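Local coordinates for protein GlcNAc-alpha-1,4-Gal-releasing endo-beta-galactosidase (Clostridium perfringens, PDB 1UPS) that probably hydrolyses internal beta-galactosidic linkages in glycans to release GlcNAc-alpha-1,4-Gal, as a calcium-binding member of glycoside hydrolase family 16, at residues A[252-257]-A[263-268]; A[135-140]-A[215-220]. One frame throughout, in Å; residues are numbered along the deposited sequence.

Interaction 1. Residues A[252-257]-A[263-268]; sequences IYTDAG and DVWPKE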
loop_
_atom_site.group_PDB
_atom_site.type_symbol
_atom_site.label_atom_id
_atom_site.label_comp_id
_atom_site.label_asym_id
_atom_site.label_seq_id
_atom_site.Cartn_x
_atom_site.Cartn_y
_atom_site.Cartn_z
ATOM N N ILE A 252 16.826 7.000 1.506
ATOM C CA ILE A 252 17.401 5.961 2.336
ATOM C C ILE A 252 17.870 6.624 3.628
ATOM O O ILE A 252 18.246 7.784 3.614
ATOM C CB ILE A 252 18.541 5.235 1.579
ATOM C CG1 ILE A 252 19.072 4.050 2.407
ATOM C CG2 ILE A 252 19.654 6.231 1.116
ATOM C CD1 ILE A 252 19.918 3.024 1.572
ATOM N N TYR A 253 17.802 5.889 4.739
ATOM C CA TYR A 253 18.059 6.457 6.055
ATOM C C TYR A 253 18.973 5.554 6.858
ATOM O O TYR A 253 18.983 4.318 6.675
ATOM C CB TYR A 253 16.779 6.450 6.871
ATOM C CG TYR A 253 15.654 7.313 6.427
ATOM C CD1 TYR A 253 14.779 6.885 5.428
ATOM C CD2 TYR A 253 15.413 8.553 7.055
ATOM C CE1 TYR A 253 13.672 7.686 5.055
ATOM C CE2 TYR A 253 14.320 9.354 6.679
ATOM C CZ TYR A 253 13.456 8.898 5.672
ATOM O OH TYR A 253 12.368 9.664 5.285
ATOM N N THR A 254 19.709 6.162 7.785
ATOM C CA THR A 254 20.201 5.407 8.943
ATOM C C THR A 254 20.242 6.315 10.178
ATOM O O THR A 254 20.075 7.531 10.043
ATOM C CB THR A 254 21.553 4.703 8.646
ATOM O OG1 THR A 254 21.842 3.751 9.700
ATOM C CG2 THR A 254 22.729 5.715 8.671
ATOM N N ASP A 255 20.414 5.717 11.361
ATOM C CA ASP A 255 20.406 6.463 12.635
ATOM C C ASP A 255 19.056 7.135 12.917
ATOM O O ASP A 255 18.982 8.164 13.607
ATOM C CB ASP A 255 21.539 7.475 12.631
ATOM C CG ASP A 255 22.885 6.800 12.504
ATOM O OD1 ASP A 255 23.804 7.397 11.898
ATOM O OD2 ASP A 255 23.089 5.652 12.972
ATOM N N ALA A 256 18.002 6.512 12.393
ATOM C CA ALA A 256 16.631 6.976 12.536
ATOM C C ALA A 256 15.842 5.982 13.384
ATOM O O ALA A 256 16.433 5.179 14.131
ATOM C CB ALA A 256 15.992 7.166 11.137
ATOM N N GLY A 257 14.516 6.016 13.284
ATOM C CA GLY A 257 13.706 5.118 14.094
ATOM C C GLY A 257 13.863 3.651 13.713
ATOM O O GLY A 257 13.474 2.760 14.484
ATOM N N ASP A 263 28.286 -1.434 10.900
ATOM C CA ASP A 263 29.552 -0.928 10.391
ATOM C C ASP A 263 29.799 -1.215 8.910
ATOM O O ASP A 263 30.924 -1.085 8.444
ATOM C CB ASP A 263 30.709 -1.419 11.277
ATOM C CG ASP A 263 30.613 -0.867 12.687
ATOM O OD1 ASP A 263 30.872 -1.617 13.663
ATOM O OD2 ASP A 263 30.293 0.326 12.904
ATOM N N VAL A 264 28.729 -1.547 8.178
ATOM C CA VAL A 264 28.816 -1.786 6.734
ATOM C C VAL A 264 28.413 -0.550 5.945
ATOM O O VAL A 264 27.273 -0.063 6.050
ATOM C CB VAL A 264 27.918 -2.965 6.309
ATOM C CG1 VAL A 264 28.079 -3.242 4.795
ATOM C CG2 VAL A 264 28.277 -4.207 7.130
ATOM N N TRP A 265 29.357 -0.041 5.154
ATOM C CA TRP A 265 29.140 1.205 4.407
ATOM C C TRP A 265 29.498 1.049 2.927
ATOM O O TRP A 265 30.341 0.191 2.568
ATOM C CB TRP A 265 30.003 2.317 5.010
ATOM C CG TRP A 265 29.593 2.685 6.417
ATOM C CD1 TRP A 265 30.144 2.229 7.584
ATOM C CD2 TRP A 265 28.556 3.597 6.796
ATOM N NE1 TRP A 265 29.499 2.788 8.665
ATOM C CE2 TRP A 265 28.535 3.650 8.210
ATOM C CE3 TRP A 265 27.640 4.383 6.078
ATOM C CZ2 TRP A 265 27.619 4.451 8.929
ATOM C CZ3 TRP A 265 26.734 5.186 6.789
ATOM C CH2 TRP A 265 26.739 5.213 8.206
ATOM N N PRO A 266 28.914 1.873 2.057
ATOM C CA PRO A 266 27.836 2.832 2.369
ATOM C C PRO A 266 26.493 2.143 2.572
ATOM O O PRO A 266 26.362 0.963 2.194
ATOM C CB PRO A 266 27.727 3.652 1.074
ATOM C CG PRO A 266 29.017 3.403 0.360
ATOM C CD PRO A 266 29.349 1.966 0.655
ATOM N N LYS A 267 25.517 2.858 3.132
ATOM C CA LYS A 267 24.131 2.367 3.086
ATOM C C LYS A 267 23.613 2.746 1.707
ATOM O O LYS A 267 23.578 3.935 1.353
ATOM C CB LYS A 267 23.251 2.988 4.181
ATOM C CG LYS A 267 23.883 3.089 5.581
ATOM C CD LYS A 267 24.362 1.724 6.112
ATOM C CE LYS A 267 25.003 1.932 7.495
ATOM N NZ LYS A 267 25.613 0.677 8.063
ATOM N N GLU A 268 23.209 1.751 0.919
ATOM C CA GLU A 268 22.789 2.049 -0.435
ATOM C C GLU A 268 21.759 1.070 -0.949
ATOM O O GLU A 268 21.744 -0.097 -0.547
ATOM C CB GLU A 268 23.989 2.099 -1.382
ATOM C CG GLU A 268 24.880 0.868 -1.412
ATOM C CD GLU A 268 26.144 1.103 -2.259
ATOM O OE1 GLU A 268 26.604 0.174 -2.940
ATOM O OE2 GLU A 268 26.676 2.235 -2.262
#

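Interaction 2. Residues A[135-140]-A[215-220]; sequences AKLSNT and HIYAME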
loop_
_atom_site.group_PDB
_atom_site.type_symbol
_atom_site.label_atom_id
_atom_site.label_comp_id
_atom_site.label_asym_id
_atom_site.label_seq_id
_atom_site.Cartn_x
_atom_site.Cartn_y
_atom_site.Cartn_z
ATOM N N ALA A 135 13.349 -2.390 -7.971
ATOM C CA ALA A 135 14.400 -1.993 -7.042
ATOM C C ALA A 135 15.053 -3.197 -6.390
ATOM O O ALA A 135 14.420 -4.239 -6.245
ATOM C CB ALA A 135 13.800 -1.040 -5.932
ATOM N N LYS A 136 16.317 -3.030 -5.988
ATOM C CA LYS A 136 17.064 -4.002 -5.203
ATOM C C LYS A 136 17.457 -3.286 -3.907
ATOM O O LYS A 136 18.100 -2.222 -3.945
ATOM C CB LYS A 136 18.305 -4.463 -5.968
ATOM C CG LYS A 136 19.241 -5.347 -5.143
ATOM C CD LYS A 136 20.199 -6.157 -5.995
ATOM C CE LYS A 136 21.216 -5.340 -6.757
ATOM N NZ LYS A 136 21.934 -6.276 -7.730
ATOM N N LEU A 137 17.055 -3.863 -2.773
ATOM C CA LEU A 137 17.163 -3.177 -1.479
ATOM C C LEU A 137 18.553 -3.323 -0.863
ATOM O O LEU A 137 19.359 -4.155 -1.308
ATOM C CB LEU A 137 16.109 -3.707 -0.505
ATOM C CG LEU A 137 14.645 -3.711 -0.992
ATOM C CD1 LEU A 137 13.710 -4.026 0.160
ATOM C CD2 LEU A 137 14.249 -2.407 -1.626
ATOM N N SER A 138 18.841 -2.487 0.139
ATOM C CA SER A 138 20.138 -2.536 0.800
ATOM C C SER A 138 20.473 -3.919 1.327
ATOM O O SER A 138 19.622 -4.566 1.920
ATOM C CB SER A 138 20.164 -1.564 1.988
ATOM O OG SER A 138 21.437 -1.623 2.635
ATOM N N ASN A 139 21.725 -4.353 1.127
ATOM C CA ASN A 139 22.198 -5.613 1.719
ATOM C C ASN A 139 23.115 -5.404 2.937
ATOM O O ASN A 139 23.788 -6.340 3.385
ATOM C CB ASN A 139 22.897 -6.491 0.638
ATOM C CG ASN A 139 24.247 -5.938 0.194
ATOM O OD1 ASN A 139 24.709 -4.896 0.662
ATOM N ND2 ASN A 139 24.909 -6.668 -0.734
ATOM N N THR A 140 23.147 -4.182 3.481
ATOM C CA THR A 140 24.078 -3.876 4.590
ATOM C C THR A 140 23.695 -4.539 5.901
ATOM O O THR A 140 24.560 -4.757 6.769
ATOM C CB THR A 140 24.171 -2.354 4.868
ATOM O OG1 THR A 140 22.864 -1.822 5.168
ATOM C CG2 THR A 140 24.656 -1.585 3.641
ATOM N N HIS A 215 13.269 -6.589 -7.579
ATOM C CA HIS A 215 11.854 -6.967 -7.589
ATOM C C HIS A 215 11.000 -5.757 -7.920
ATOM O O HIS A 215 11.488 -4.633 -7.895
ATOM C CB HIS A 215 11.453 -7.628 -6.267
ATOM C CG HIS A 215 12.078 -8.971 -6.102
ATOM N ND1 HIS A 215 11.491 -10.121 -6.589
ATOM C CD2 HIS A 215 13.290 -9.338 -5.617
ATOM C CE1 HIS A 215 12.293 -11.150 -6.359
ATOM N NE2 HIS A 215 13.393 -10.702 -5.777
ATOM N N ILE A 216 9.750 -6.003 -8.298
ATOM C CA ILE A 216 8.859 -4.934 -8.714
ATOM C C ILE A 216 7.868 -4.656 -7.582
ATOM O O ILE A 216 7.214 -5.575 -7.068
ATOM C CB ILE A 216 8.128 -5.298 -10.071
ATOM C CG1 ILE A 216 9.160 -5.488 -11.202
ATOM C CG2 ILE A 216 7.160 -4.206 -10.468
ATOM C CD1 ILE A 216 8.551 -5.841 -12.586
ATOM N N TYR A 217 7.766 -3.381 -7.212
ATOM C CA TYR A 217 6.844 -2.906 -6.182
ATOM C C TYR A 217 5.913 -1.903 -6.838
ATOM O O TYR A 217 6.364 -0.999 -7.538
ATOM C CB TYR A 217 7.625 -2.206 -5.046
ATOM C CG TYR A 217 8.651 -3.126 -4.406
ATOM C CD1 TYR A 217 9.980 -3.132 -4.837
ATOM C CD2 TYR A 217 8.281 -4.001 -3.382
ATOM C CE1 TYR A 217 10.938 -3.986 -4.236
ATOM C CE2 TYR A 217 9.213 -4.855 -2.780
ATOM C CZ TYR A 217 10.539 -4.842 -3.228
ATOM O OH TYR A 217 11.456 -5.684 -2.648
ATOM N N ALA A 218 4.617 -2.048 -6.607
ATOM C CA ALA A 218 3.656 -1.150 -7.246
ATOM C C ALA A 218 2.465 -0.855 -6.352
ATOM O O ALA A 218 2.109 -1.654 -5.475
ATOM C CB ALA A 218 3.179 -1.725 -8.613
ATOM N N MET A 219 1.876 0.317 -6.583
ATOM C CA MET A 219 0.637 0.710 -5.941
ATOM C C MET A 219 -0.332 1.246 -6.991
ATOM O O MET A 219 0.008 2.155 -7.765
ATOM C CB MET A 219 0.882 1.803 -4.884
ATOM C CG MET A 219 -0.450 2.400 -4.360
ATOM S SD MET A 219 -0.180 3.831 -3.270
ATOM C CE MET A 219 0.309 5.044 -4.450
ATOM N N GLU A 220 -1.551 0.712 -6.994
ATOM C CA GLU A 220 -2.622 1.352 -7.748
ATOM C C GLU A 220 -3.493 2.138 -6.778
ATOM O O GLU A 220 -4.072 1.580 -5.835
ATOM C CB GLU A 220 -3.466 0.347 -8.560
ATOM C CG GLU A 220 -4.454 1.079 -9.475
ATOM C CD GLU A 220 -4.793 0.325 -10.758
ATOM O OE1 GLU A 220 -4.800 0.946 -11.844
ATOM O OE2 GLU A 220 -5.062 -0.877 -10.679
HETATM O O HOH W 1 13.868 -5.870 -4.011
#

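Interaction 1. Residues A[252-257]-A[263-268]
I252 and E268 mark the nearest backbone approach, with 7.2 Å between their CA atoms; residues 252–254 and 265–268 run 150° apart in direction, and no hydrogen bond links the two segments. Their spacing and the lack of bonding identify a contact made by side chains rather than the pairing of adjacent strands. I252 makes the closest approach. Its CG1 is anti to the backbone N (chi1 -175°) and the chain stays extended beyond it, carrying the terminal methyl onto the peptide between K267 and E268: CD1 of I252 lies 3.6 Å from E268 N and 3.7 Å from K267 C. T254 divides its contacts between two partners. CB of T254 meets CG of K267 at 4.2 Å, while CG2 of T254 approaches CH2 of W265 obliquely at 4.1 Å, the two side chains crossing at about a right angle. OG1 of T254 is engaged elsewhere, with the carbonyl of G143. K267 bends at chi2 (-56°), which folds its aliphatic chain back over its own segment; CE rides 3.6 Å above one face of the W265 ring, offset toward the rim. From there NZ of K267 bonds to V264 O at 2.7 Å and also to the carbonyl of N262, so the amine of this buried lysine is tied to the loop leading into the strand, a loop that includes a cis peptide before P266. E268 starts its side chain away from 252–257, and its carboxylate forms a salt bridge with R68. The contact joins the end of strand 246–254 to the start of strand 267–279, members of the two sheets of the GH16 beta-jelly-roll sandwich; strand 73–78 touches I252 and E268, and strand 94–99 touches I252 and W265.

Interaction 2. Residues A[135-140]-A[215-220]
A135, Y217 and H215 carry this contact, and a two-way backbone exchange sets its frame. A135 N donates to H215 O at 2.9 Å with an N-H...O angle of 163°, and H215 N donates to A135 O at 2.9 Å with an angle of 169°. Such reciprocal bonds define an antiparallel hydrogen-bonded pair, here within one sheet of the GH16 beta-sandwich and with the A135 and H215 side chains on one face of it. A135, which has the most surface buried, presents its methyl to Y217: CB of A135 lies 4.4 Å from CE1 of Y217, while the A135 carbonyl oxygen comes to the ring edge, near its plane. With CG of Y217 anti to the carbonyl carbon (chi1 -58°), the phenol reaches back along the sheet so that its hydroxyl meets L137, whose CD1 is 4.0 Å from Y217 OH. A water bridges the A135 carbonyl and the phenol, lying 2.8 Å from A135 O, to which it donates, and 2.8 Å from Y217 OH; it also sits in the plane of the H215 ring, at its edge. That imidazole is held through both nitrogens, NE2 by E213 and ND1 by D231, which fixes its rotation. Beyond the phenol, W182 of the other sheet packs edge-to-face with Y217. The chemistry implies a buried strand end in which the backbone N and O of A135 and H215 and both imidazole nitrogens are bonded: the A135 carbonyl accepts from both H215 N and the water, and the water links the backbone pairing to the tyrosine hydroxyl and probably helps to position it.

In the fold
Both contacts are buried, but interaction 2 lies about 13 Å from the chain's centre and interaction 1 about 24 Å, where W265 and E268 are already partly exposed. Interaction 2 works within one sheet, joining neighbouring strands 129–136 and 215–221 by backbone bonds and a water; interaction 1 spans the two sheets through side chains packing on one another and on the K267–E268 peptide, with no hydrogen bond across. Interaction 1 includes the start of strand 267–279, the sheet neighbour of 129–136 in interaction 2. The loop after K136 brings the two together: S138 CB packs 3.3 Å from E268 O, and T140 CG2 lies 3.4 Å from P266 O.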